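Local coordinates for protein Exo-beta-1,4-mannosidase (Rhizomucor miehei, PDB 4LYP) that hydrolyses beta-1,4-linked mannosides as an exo-acting glycoside hydrolase family 5 beta-mannosidase with a TIM-barrel fold, and also has transglycosylation activity, at residues L56-N61 / N439-Q444; G130-L135 / R216-G221; K370-I375 / Q431-Y436. All blocks are in the same frame, centred on the assembly; numbering follows the deposited sequence.

In the fold
Contacts 1 and 3 form one patch on the outside of the TIM barrel, their centres about 9 Å apart, and touch where Ile-57 O lies 4.1 Å from Tyr-436 OH. Both use helix 429-448: its earlier turns lie against helix 362-380 in contact 3, and a later turn lies against strand 53-61 in contact 1, where Leu-56 also touches a bound guanidine. Contact 2 is a separate site, its centre about 25 Å from that of contact 1 and about 32 Å from that of contact 3, where a loop is fastened to helix 125-140. None of the three contains a residue of the other guanidine site, formed by Trp-153, Glu-238, Trp-293, Asn-296 and Glu-416.

Contact 1 (L56-N61 / N439-Q444); sequences LIRGAN and NLLKVQ. With GAI (guanidine), chain D.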
loop_
_atom_site.group_PDB
_atom_site.type_symbol
_atom_site.label_atom_id
_atom_site.label_comp_id
_atom_site.label_asym_id
_atom_site.label_seq_id
_atom_site.Cartn_x
_atom_site.Cartn_y
_atom_site.Cartn_z
ATOM N N LEU A 56 12.142 -11.762 4.886
ATOM C CA LEU A 56 11.799 -11.316 3.542
ATOM C C LEU A 56 10.304 -11.135 3.425
ATOM O O LEU A 56 9.483 -11.805 4.044
ATOM C CB LEU A 56 12.329 -12.286 2.486
ATOM C CG LEU A 56 13.873 -12.298 2.327
ATOM C CD1 LEU A 56 14.281 -13.382 1.357
ATOM C CD2 LEU A 56 14.382 -11.013 1.717
ATOM N N ILE A 57 9.951 -10.178 2.576
ATOM C CA ILE A 57 8.543 -9.708 2.451
ATOM C C ILE A 57 7.792 -10.448 1.339
ATOM O O ILE A 57 7.959 -10.161 0.144
ATOM C CB ILE A 57 8.518 -8.164 2.205
ATOM C CG1 ILE A 57 9.320 -7.410 3.296
ATOM C CG2 ILE A 57 7.070 -7.694 2.097
ATOM C CD1 ILE A 57 8.877 -7.686 4.758
ATOM N N ARG A 58 6.986 -11.411 1.792
ATOM C CA ARG A 58 6.097 -12.173 0.916
ATOM C C ARG A 58 4.753 -11.465 0.947
ATOM O O ARG A 58 3.835 -11.869 1.688
ATOM C CB ARG A 58 5.989 -13.616 1.437
ATOM C CG ARG A 58 7.280 -14.410 1.271
ATOM C CD ARG A 58 7.159 -15.778 1.958
ATOM N NE ARG A 58 7.307 -15.707 3.412
ATOM C CZ ARG A 58 6.589 -16.421 4.303
ATOM N NH1 ARG A 58 5.494 -17.081 3.958
ATOM N NH2 ARG A 58 7.006 -16.443 5.574
ATOM N N GLY A 59 4.654 -10.318 0.259
ATOM C CA GLY A 59 3.633 -9.370 0.606
ATOM C C GLY A 59 2.498 -9.250 -0.379
ATOM O O GLY A 59 2.554 -9.627 -1.563
ATOM N N ALA A 60 1.441 -8.620 0.157
ATOM C CA ALA A 60 0.294 -8.171 -0.689
ATOM C C ALA A 60 -0.167 -6.799 -0.216
ATOM O O ALA A 60 0.077 -6.435 0.964
ATOM C CB ALA A 60 -0.897 -9.130 -0.580
ATOM N N ASN A 61 -0.894 -6.082 -1.048
ATOM C CA ASN A 61 -1.658 -4.906 -0.603
ATOM C C ASN A 61 -3.103 -5.337 -0.327
ATOM O O ASN A 61 -3.726 -6.077 -1.099
ATOM C CB ASN A 61 -1.677 -3.835 -1.686
ATOM C CG ASN A 61 -0.364 -3.077 -1.717
ATOM O OD1 ASN A 61 -0.194 -2.091 -0.969
ATOM N ND2 ASN A 61 0.581 -3.515 -2.546
ATOM N N ASN A 439 9.380 -19.543 -3.036
ATOM C CA ASN A 439 10.743 -19.318 -3.430
ATOM C C ASN A 439 11.445 -18.291 -2.523
ATOM O O ASN A 439 12.618 -18.464 -2.147
ATOM C CB ASN A 439 10.805 -18.834 -4.875
ATOM C CG ASN A 439 10.443 -19.881 -5.880
ATOM O OD1 ASN A 439 10.471 -21.104 -5.582
ATOM N ND2 ASN A 439 10.016 -19.418 -7.081
ATOM N N LEU A 440 10.737 -17.240 -2.124
ATOM C CA LEU A 440 11.341 -16.197 -1.294
ATOM C C LEU A 440 11.532 -16.735 0.112
ATOM O O LEU A 440 12.571 -16.434 0.745
ATOM C CB LEU A 440 10.426 -15.000 -1.265
ATOM C CG LEU A 440 11.107 -13.694 -0.884
ATOM C CD1 LEU A 440 12.132 -13.252 -1.962
ATOM C CD2 LEU A 440 10.071 -12.566 -0.763
ATOM N N LEU A 441 10.609 -17.559 0.617
ATOM C CA LEU A 441 10.851 -18.176 1.937
ATOM C C LEU A 441 12.052 -19.129 1.905
ATOM O O LEU A 441 12.847 -19.132 2.888
ATOM C CB LEU A 441 9.595 -18.913 2.422
ATOM C CG LEU A 441 9.703 -19.582 3.784
ATOM C CD1 LEU A 441 10.106 -18.581 4.844
ATOM C CD2 LEU A 441 8.344 -20.257 4.075
ATOM N N LYS A 442 12.227 -19.888 0.829
ATOM C CA LYS A 442 13.397 -20.709 0.714
ATOM C C LYS A 442 14.695 -19.873 0.784
ATOM O O LYS A 442 15.653 -20.231 1.452
ATOM C CB LYS A 442 13.339 -21.537 -0.573
ATOM C CG LYS A 442 14.526 -22.474 -0.754
ATOM C CD LYS A 442 14.401 -23.271 -2.042
ATOM C CE LYS A 442 15.502 -24.320 -2.219
ATOM N NZ LYS A 442 14.992 -25.724 -1.971
ATOM N N VAL A 443 14.706 -18.741 0.118
ATOM C CA VAL A 443 15.833 -17.826 0.167
ATOM C C VAL A 443 16.048 -17.358 1.584
ATOM O O VAL A 443 17.175 -17.315 2.108
ATOM C CB VAL A 443 15.727 -16.651 -0.833
ATOM C CG1 VAL A 443 16.808 -15.641 -0.581
ATOM C CG2 VAL A 443 15.777 -17.158 -2.272
ATOM N N GLN A 444 14.961 -16.960 2.250
ATOM C CA GLN A 444 15.080 -16.466 3.642
ATOM C C GLN A 444 15.789 -17.543 4.525
ATOM O O GLN A 444 16.666 -17.207 5.317
ATOM C CB GLN A 444 13.721 -16.143 4.262
ATOM C CG GLN A 444 13.842 -15.533 5.645
ATOM C CD GLN A 444 12.486 -15.399 6.292
ATOM O OE1 GLN A 444 11.614 -14.620 5.843
ATOM N NE2 GLN A 444 12.244 -16.242 7.269
HETATM C C GAI D . 17.727 -10.340 4.044
HETATM N N1 GAI D . 18.788 -10.926 4.854
HETATM N N2 GAI D . 17.616 -9.242 3.127
HETATM N N3 GAI D . 16.548 -10.823 4.211
HETATM O O HOH W 1 9.854 -14.638 3.721
HETATM O O HOH W 2 8.986 -14.867 6.949
#
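This is a strand-to-helix contact of mixed character, apolar with a hydrated polar margin, in which the strand 53-61 of the TIM barrel receives the C-terminal helix 429-448. The axes of the segments 57-61 and 439-444 approach to 8.8 Å and run at 152°, so helix and strand are roughly antiparallel here. The apolar part centres on Leu-56. Its CB lies 3.9 Å from Leu-440 CG, and its CD1 lies against the helix backbone, 3.6 Å from Leu-440 O, and also meets Val-443 CG1. The other branch turns to the bound guanidine, with CD2 3.3 Å from N3 of that molecule, which is also hydrogen-bonded to the backbone oxygen of Lys-46. Leu-440 places CD2 against Ile-57 O and the CG of Arg-58.

The polar margin is built on Gln-444. Its CG stands anti to the backbone N (chi1 -175°) and the chain stays extended beyond it, which carries OE1 to the backbone of Leu-56. Leu-56 N donates to that OE1 at 3.1 Å, nearly straight at 174°, though tilted from the carbonyl plane. Two waters also donate to OE1. One links it to Leu-56 O and Arg-58 NE, the other to Arg-58 NH2, and both lie in the plane of the guanidinium at its edge. Leu-441 lies over one face of that group, while NH1 bonds to Gly-92 O.

Three donors thus converge on a single amide oxygen, which implies that the orientation of the Gln-444 amide is well defined. The polar link from Arg-58 to Gln-444 runs through water, while its chain packs directly on Leu-440 and Leu-441.

Contact 2 (G130-L135 / R216-G221); sequences GLDYLL and RNTVNG
Val-219 sets CG2 squarely over one face of the Tyr-133 ring, 3.4 Å from the centroid and only 7° off the ring normal, a CH-pi contact in which the methyl is within 3.5 to 3.9 Å of all six ring carbons, nearest CZ. Beside it, Asp-132 receives the loop through one carboxylate oxygen. Thr-218 OG1 donates to OD2 at 2.7 Å from the anti side, while Thr-218 N donates to the same OD2 at 2.9 Å from above the carboxylate plane. OG1 stands between the backbone N and the carbonyl carbon of its own residue (chi1 59°), and from there the hydroxyl reaches the same OD2 that the N-H uses.

Asn-217 works in two directions. Its ND2 gives a hydrogen bond to Asp-132 O at 3.1 Å, and its OD1 accepts from Val-219 N in an Asx turn and also from Asn-220 N, so the amide braces the loop as it grips the helix.

Arg-215 forms a salt bridge with OD2 and Tyr-224 a hydrogen bond with OD1 of Asp-132. The loop, which runs between helix 197-213 and strand 230-234, lies against helix 125-140, whose Leu-135 packs on strand 144-148 and whose Leu-134 meets helix 78-90.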
loop_
_atom_site.group_PDB
_atom_site.type_symbol
_atom_site.label_atom_id
_atom_site.label_comp_id
_atom_site.label_asym_id
_atom_site.label_seq_id
_atom_site.Cartn_x
_atom_site.Cartn_y
_atom_site.Cartn_z
ATOM N N GLY A 130 -12.881 -2.198 12.690
ATOM C CA GLY A 130 -12.461 -3.044 11.581
ATOM C C GLY A 130 -10.951 -3.162 11.504
ATOM O O GLY A 130 -10.418 -4.214 11.156
ATOM N N LEU A 131 -10.244 -2.052 11.758
ATOM C CA LEU A 131 -8.768 -2.118 11.773
ATOM C C LEU A 131 -8.277 -3.001 12.933
ATOM O O LEU A 131 -7.327 -3.806 12.762
ATOM C CB LEU A 131 -8.194 -0.671 11.871
ATOM C CG LEU A 131 -6.667 -0.536 11.779
ATOM C CD1 LEU A 131 -6.091 -1.157 10.510
ATOM C CD2 LEU A 131 -6.340 0.927 11.843
ATOM N N ASP A 132 -8.946 -2.982 14.103
ATOM C CA ASP A 132 -8.574 -3.864 15.184
ATOM C C ASP A 132 -8.727 -5.318 14.747
ATOM O O ASP A 132 -7.867 -6.137 15.011
ATOM C CB ASP A 132 -9.545 -3.668 16.403
ATOM C CG ASP A 132 -9.407 -2.350 17.113
ATOM O OD1 ASP A 132 -8.418 -1.604 16.938
ATOM O OD2 ASP A 132 -10.340 -2.058 17.907
ATOM N N TYR A 133 -9.841 -5.670 14.100
ATOM C CA TYR A 133 -10.060 -7.031 13.649
ATOM C C TYR A 133 -9.076 -7.429 12.547
ATOM O O TYR A 133 -8.593 -8.564 12.533
ATOM C CB TYR A 133 -11.495 -7.254 13.134
ATOM C CG TYR A 133 -12.481 -7.573 14.208
ATOM C CD1 TYR A 133 -12.565 -8.832 14.706
ATOM C CD2 TYR A 133 -13.272 -6.560 14.781
ATOM C CE1 TYR A 133 -13.486 -9.136 15.735
ATOM C CE2 TYR A 133 -14.176 -6.840 15.798
ATOM C CZ TYR A 133 -14.266 -8.113 16.285
ATOM O OH TYR A 133 -15.156 -8.431 17.268
ATOM N N LEU A 134 -8.762 -6.507 11.638
ATOM C CA LEU A 134 -7.738 -6.786 10.632
ATOM C C LEU A 134 -6.431 -7.204 11.266
ATOM O O LEU A 134 -5.857 -8.245 10.938
ATOM C CB LEU A 134 -7.600 -5.552 9.733
ATOM C CG LEU A 134 -6.421 -5.648 8.709
ATOM C CD1 LEU A 134 -6.642 -6.790 7.739
ATOM C CD2 LEU A 134 -6.352 -4.327 7.988
ATOM N N LEU A 135 -5.988 -6.426 12.254
ATOM C CA LEU A 135 -4.715 -6.684 12.875
ATOM C C LEU A 135 -4.751 -7.947 13.724
ATOM O O LEU A 135 -3.755 -8.664 13.795
ATOM C CB LEU A 135 -4.259 -5.488 13.715
ATOM C CG LEU A 135 -3.812 -4.281 12.874
ATOM C CD1 LEU A 135 -3.621 -3.021 13.719
ATOM C CD2 LEU A 135 -2.507 -4.599 12.135
ATOM N N ARG A 216 -5.963 1.259 21.444
ATOM C CA ARG A 216 -6.043 -0.044 22.065
ATOM C C ARG A 216 -6.869 -0.936 21.184
ATOM O O ARG A 216 -8.070 -0.670 20.903
ATOM C CB ARG A 216 -6.652 0.090 23.488
ATOM C CG ARG A 216 -6.732 -1.264 24.176
ATOM C CD ARG A 216 -7.342 -1.049 25.555
ATOM N NE ARG A 216 -7.624 -2.384 26.137
ATOM C CZ ARG A 216 -8.687 -3.199 25.886
ATOM N NH1 ARG A 216 -9.730 -2.836 25.089
ATOM N NH2 ARG A 216 -8.679 -4.413 26.448
ATOM N N ASN A 217 -6.296 -2.035 20.752
ATOM C CA ASN A 217 -7.030 -3.020 19.938
ATOM C C ASN A 217 -8.157 -3.569 20.772
ATOM O O ASN A 217 -7.898 -4.211 21.819
ATOM C CB ASN A 217 -6.040 -4.108 19.498
ATOM C CG ASN A 217 -6.644 -5.034 18.476
ATOM O OD1 ASN A 217 -7.711 -5.611 18.743
ATOM N ND2 ASN A 217 -6.007 -5.174 17.312
ATOM N N THR A 218 -9.408 -3.375 20.372
ATOM C CA THR A 218 -10.524 -3.791 21.205
ATOM C C THR A 218 -10.692 -5.316 21.235
ATOM O O THR A 218 -11.419 -5.839 22.090
ATOM C CB THR A 218 -11.845 -3.149 20.690
ATOM O OG1 THR A 218 -12.084 -3.550 19.328
ATOM C CG2 THR A 218 -11.856 -1.641 20.834
ATOM N N VAL A 219 -10.082 -6.006 20.264
ATOM C CA VAL A 219 -10.252 -7.434 20.124
ATOM C C VAL A 219 -9.215 -8.181 21.009
ATOM O O VAL A 219 -9.533 -9.104 21.722
ATOM C CB VAL A 219 -10.140 -7.811 18.646
ATOM C CG1 VAL A 219 -10.212 -9.363 18.472
ATOM C CG2 VAL A 219 -11.240 -7.113 17.843
ATOM N N ASN A 220 -7.927 -7.762 20.912
ATOM C CA ASN A 220 -6.860 -8.453 21.600
ATOM C C ASN A 220 -6.158 -7.657 22.677
ATOM O O ASN A 220 -5.281 -8.192 23.338
ATOM C CB ASN A 220 -5.868 -9.068 20.599
ATOM C CG ASN A 220 -5.120 -8.032 19.789
ATOM O OD1 ASN A 220 -4.751 -6.961 20.267
ATOM N ND2 ASN A 220 -4.869 -8.386 18.558
ATOM N N GLY A 221 -6.540 -6.389 22.892
ATOM C CA GLY A 221 -6.054 -5.554 23.988
ATOM C C GLY A 221 -4.722 -4.903 23.751
ATOM O O GLY A 221 -4.308 -4.098 24.589
HETATM O O HOH W 3 -2.682 -7.777 16.508
#

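Contact 3 (K370-I375 / Q431-Y436); sequences KAFNQI and QIIKDY
Tyr-436 OH is hydrogen-bonded to Ser-387 OG of strand 386-394, outside the two segments, and across the contact the same OH meets the Ile-375 CG2 methyl at 3.4 Å. The shortest polar bond within the segments lies along one helix, where Gln-431 NE2 donates to Asp-435 OD1 at 2.7 Å, one turn on.

Across the helices the interaction is aromatic. The rings of Phe-372 and Tyr-436 form an offset stack, with centroids 3.8 Å apart and planes only 8° from parallel. The offset is visible in the atom pairs: Phe-372 CD1 lies over the centre of the tyrosine ring, whereas Tyr-436 CD2 lies toward the rim of the phenylalanine ring. Tyr-436 CB adds a CH-pi contact over the face of that same ring. Different first torsions bring the rings face to face: CG of Tyr-436 is anti to its backbone N (chi1 163°), CG of Phe-372 anti to its carbonyl carbon.

Two isoleucines of the preceding turn complete the surroundings of Phe-372. Ile-432 CG2 comes to the ring edge, 3.9 Å from CD2 of Phe-372, while Ile-433 CA comes obliquely to the ring at CE2, and its CG1 also lies against CE2. The Ile-375 methyl, for its part, lies at the edge of the tyrosine ring.

The segments of helices 362-380 and 429-448 run parallel within 2°, yet their axes stay 10.2 Å apart, a gap bridged by the stacked rings. The contact between the helices is thus apolar and aromatic, probably held mainly by dispersion and the exclusion of water, while the one tyrosine hydroxyl in this buried contact is satisfied by Ser-387.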
loop_
_atom_site.group_PDB
_atom_site.type_symbol
_atom_site.label_atom_id
_atom_site.label_comp_id
_atom_site.label_asym_id
_atom_site.label_seq_id
_atom_site.Cartn_x
_atom_site.Cartn_y
_atom_site.Cartn_z
ATOM N N LYS A 370 8.004 -12.876 -14.050
ATOM C CA LYS A 370 9.329 -12.383 -14.327
ATOM C C LYS A 370 9.810 -11.442 -13.251
ATOM O O LYS A 370 10.997 -11.456 -12.853
ATOM C CB LYS A 370 9.385 -11.743 -15.707
ATOM C CG LYS A 370 9.284 -12.805 -16.780
ATOM C CD LYS A 370 9.260 -12.235 -18.180
ATOM C CE LYS A 370 9.375 -13.309 -19.255
ATOM N NZ LYS A 370 9.317 -12.712 -20.665
ATOM N N ALA A 371 8.951 -10.543 -12.757
ATOM C CA ALA A 371 9.347 -9.618 -11.687
ATOM C C ALA A 371 9.725 -10.479 -10.479
ATOM O O ALA A 371 10.778 -10.202 -9.824
ATOM C CB ALA A 371 8.187 -8.667 -11.350
ATOM N N PHE A 372 8.882 -11.436 -10.108
ATOM C CA PHE A 372 9.149 -12.285 -8.960
ATOM C C PHE A 372 10.453 -13.024 -9.108
ATOM O O PHE A 372 11.222 -13.114 -8.158
ATOM C CB PHE A 372 8.007 -13.304 -8.843
ATOM C CG PHE A 372 6.697 -12.709 -8.259
ATOM C CD1 PHE A 372 6.663 -11.576 -7.432
ATOM C CD2 PHE A 372 5.488 -13.375 -8.544
ATOM C CE1 PHE A 372 5.476 -11.146 -6.909
ATOM C CE2 PHE A 372 4.307 -12.934 -7.970
ATOM C CZ PHE A 372 4.283 -11.801 -7.179
ATOM N N ASN A 373 10.734 -13.631 -10.280
ATOM C CA ASN A 373 11.956 -14.357 -10.407
ATOM C C ASN A 373 13.192 -13.446 -10.272
ATOM O O ASN A 373 14.207 -13.841 -9.673
ATOM C CB ASN A 373 12.016 -15.064 -11.743
ATOM C CG ASN A 373 11.089 -16.278 -11.802
ATOM O OD1 ASN A 373 10.680 -16.804 -10.732
ATOM N ND2 ASN A 373 10.803 -16.719 -12.982
ATOM N N GLN A 374 13.091 -12.207 -10.735
ATOM C CA GLN A 374 14.179 -11.264 -10.562
ATOM C C GLN A 374 14.336 -10.918 -9.082
ATOM O O GLN A 374 15.476 -10.783 -8.582
ATOM C CB GLN A 374 13.946 -10.024 -11.441
ATOM C CG GLN A 374 15.146 -9.106 -11.395
ATOM C CD GLN A 374 14.946 -7.907 -12.305
ATOM O OE1 GLN A 374 13.904 -7.780 -12.966
ATOM N NE2 GLN A 374 15.915 -6.989 -12.361
ATOM N N ILE A 375 13.217 -10.664 -8.386
ATOM C CA ILE A 375 13.291 -10.352 -6.987
ATOM C C ILE A 375 13.924 -11.502 -6.188
ATOM O O ILE A 375 14.753 -11.275 -5.295
ATOM C CB ILE A 375 11.927 -9.971 -6.411
ATOM C CG1 ILE A 375 11.461 -8.636 -7.002
ATOM C CG2 ILE A 375 12.001 -9.866 -4.875
ATOM C CD1 ILE A 375 9.980 -8.373 -6.794
ATOM N N GLN A 431 -1.462 -18.892 -8.317
ATOM C CA GLN A 431 -0.459 -19.967 -8.213
ATOM C C GLN A 431 0.950 -19.349 -8.396
ATOM O O GLN A 431 1.921 -19.795 -7.763
ATOM C CB GLN A 431 -0.701 -21.058 -9.232
ATOM C CG GLN A 431 0.307 -22.211 -9.131
ATOM C CD GLN A 431 0.152 -22.999 -7.864
ATOM O OE1 GLN A 431 -0.962 -23.431 -7.580
ATOM N NE2 GLN A 431 1.248 -23.198 -7.068
ATOM N N ILE A 432 1.077 -18.348 -9.274
ATOM C CA ILE A 432 2.337 -17.702 -9.478
ATOM C C ILE A 432 2.810 -16.951 -8.229
ATOM O O ILE A 432 3.996 -16.965 -7.838
ATOM C CB ILE A 432 2.218 -16.773 -10.686
ATOM C CG1 ILE A 432 2.081 -17.689 -11.970
ATOM C CG2 ILE A 432 3.418 -15.826 -10.815
ATOM C CD1 ILE A 432 1.588 -16.909 -13.138
ATOM N N ILE A 433 1.883 -16.282 -7.547
ATOM C CA ILE A 433 2.157 -15.631 -6.271
ATOM C C ILE A 433 2.568 -16.649 -5.228
ATOM O O ILE A 433 3.559 -16.464 -4.481
ATOM C CB ILE A 433 0.948 -14.805 -5.833
ATOM C CG1 ILE A 433 0.693 -13.660 -6.808
ATOM C CG2 ILE A 433 1.144 -14.309 -4.401
ATOM C CD1 ILE A 433 -0.713 -13.114 -6.725
ATOM N N LYS A 434 1.849 -17.772 -5.142
ATOM C CA LYS A 434 2.154 -18.822 -4.163
ATOM C C LYS A 434 3.558 -19.367 -4.407
ATOM O O LYS A 434 4.324 -19.531 -3.420
ATOM C CB LYS A 434 1.072 -19.898 -4.253
ATOM C CG LYS A 434 1.286 -21.035 -3.257
ATOM C CD LYS A 434 0.211 -22.113 -3.417
ATOM C CE LYS A 434 0.435 -23.280 -2.388
ATOM N NZ LYS A 434 -0.694 -24.224 -2.587
ATOM N N ASP A 435 3.903 -19.616 -5.651
ATOM C CA ASP A 435 5.206 -20.153 -5.936
ATOM C C ASP A 435 6.317 -19.171 -5.643
ATOM O O ASP A 435 7.362 -19.523 -5.090
ATOM C CB ASP A 435 5.223 -20.634 -7.401
ATOM C CG ASP A 435 4.321 -22.012 -7.599
ATOM O OD1 ASP A 435 3.875 -22.610 -6.580
ATOM O OD2 ASP A 435 4.083 -22.381 -8.715
ATOM N N TYR A 436 6.088 -17.870 -5.920
ATOM C CA TYR A 436 7.017 -16.845 -5.547
ATOM C C TYR A 436 7.275 -16.777 -4.044
ATOM O O TYR A 436 8.399 -16.725 -3.567
ATOM C CB TYR A 436 6.530 -15.462 -6.036
ATOM C CG TYR A 436 7.224 -14.285 -5.334
ATOM C CD1 TYR A 436 8.561 -14.003 -5.553
ATOM C CD2 TYR A 436 6.472 -13.429 -4.561
ATOM C CE1 TYR A 436 9.118 -12.873 -5.028
ATOM C CE2 TYR A 436 7.031 -12.311 -4.007
ATOM C CZ TYR A 436 8.364 -12.003 -4.301
ATOM O OH TYR A 436 8.946 -10.837 -3.794
#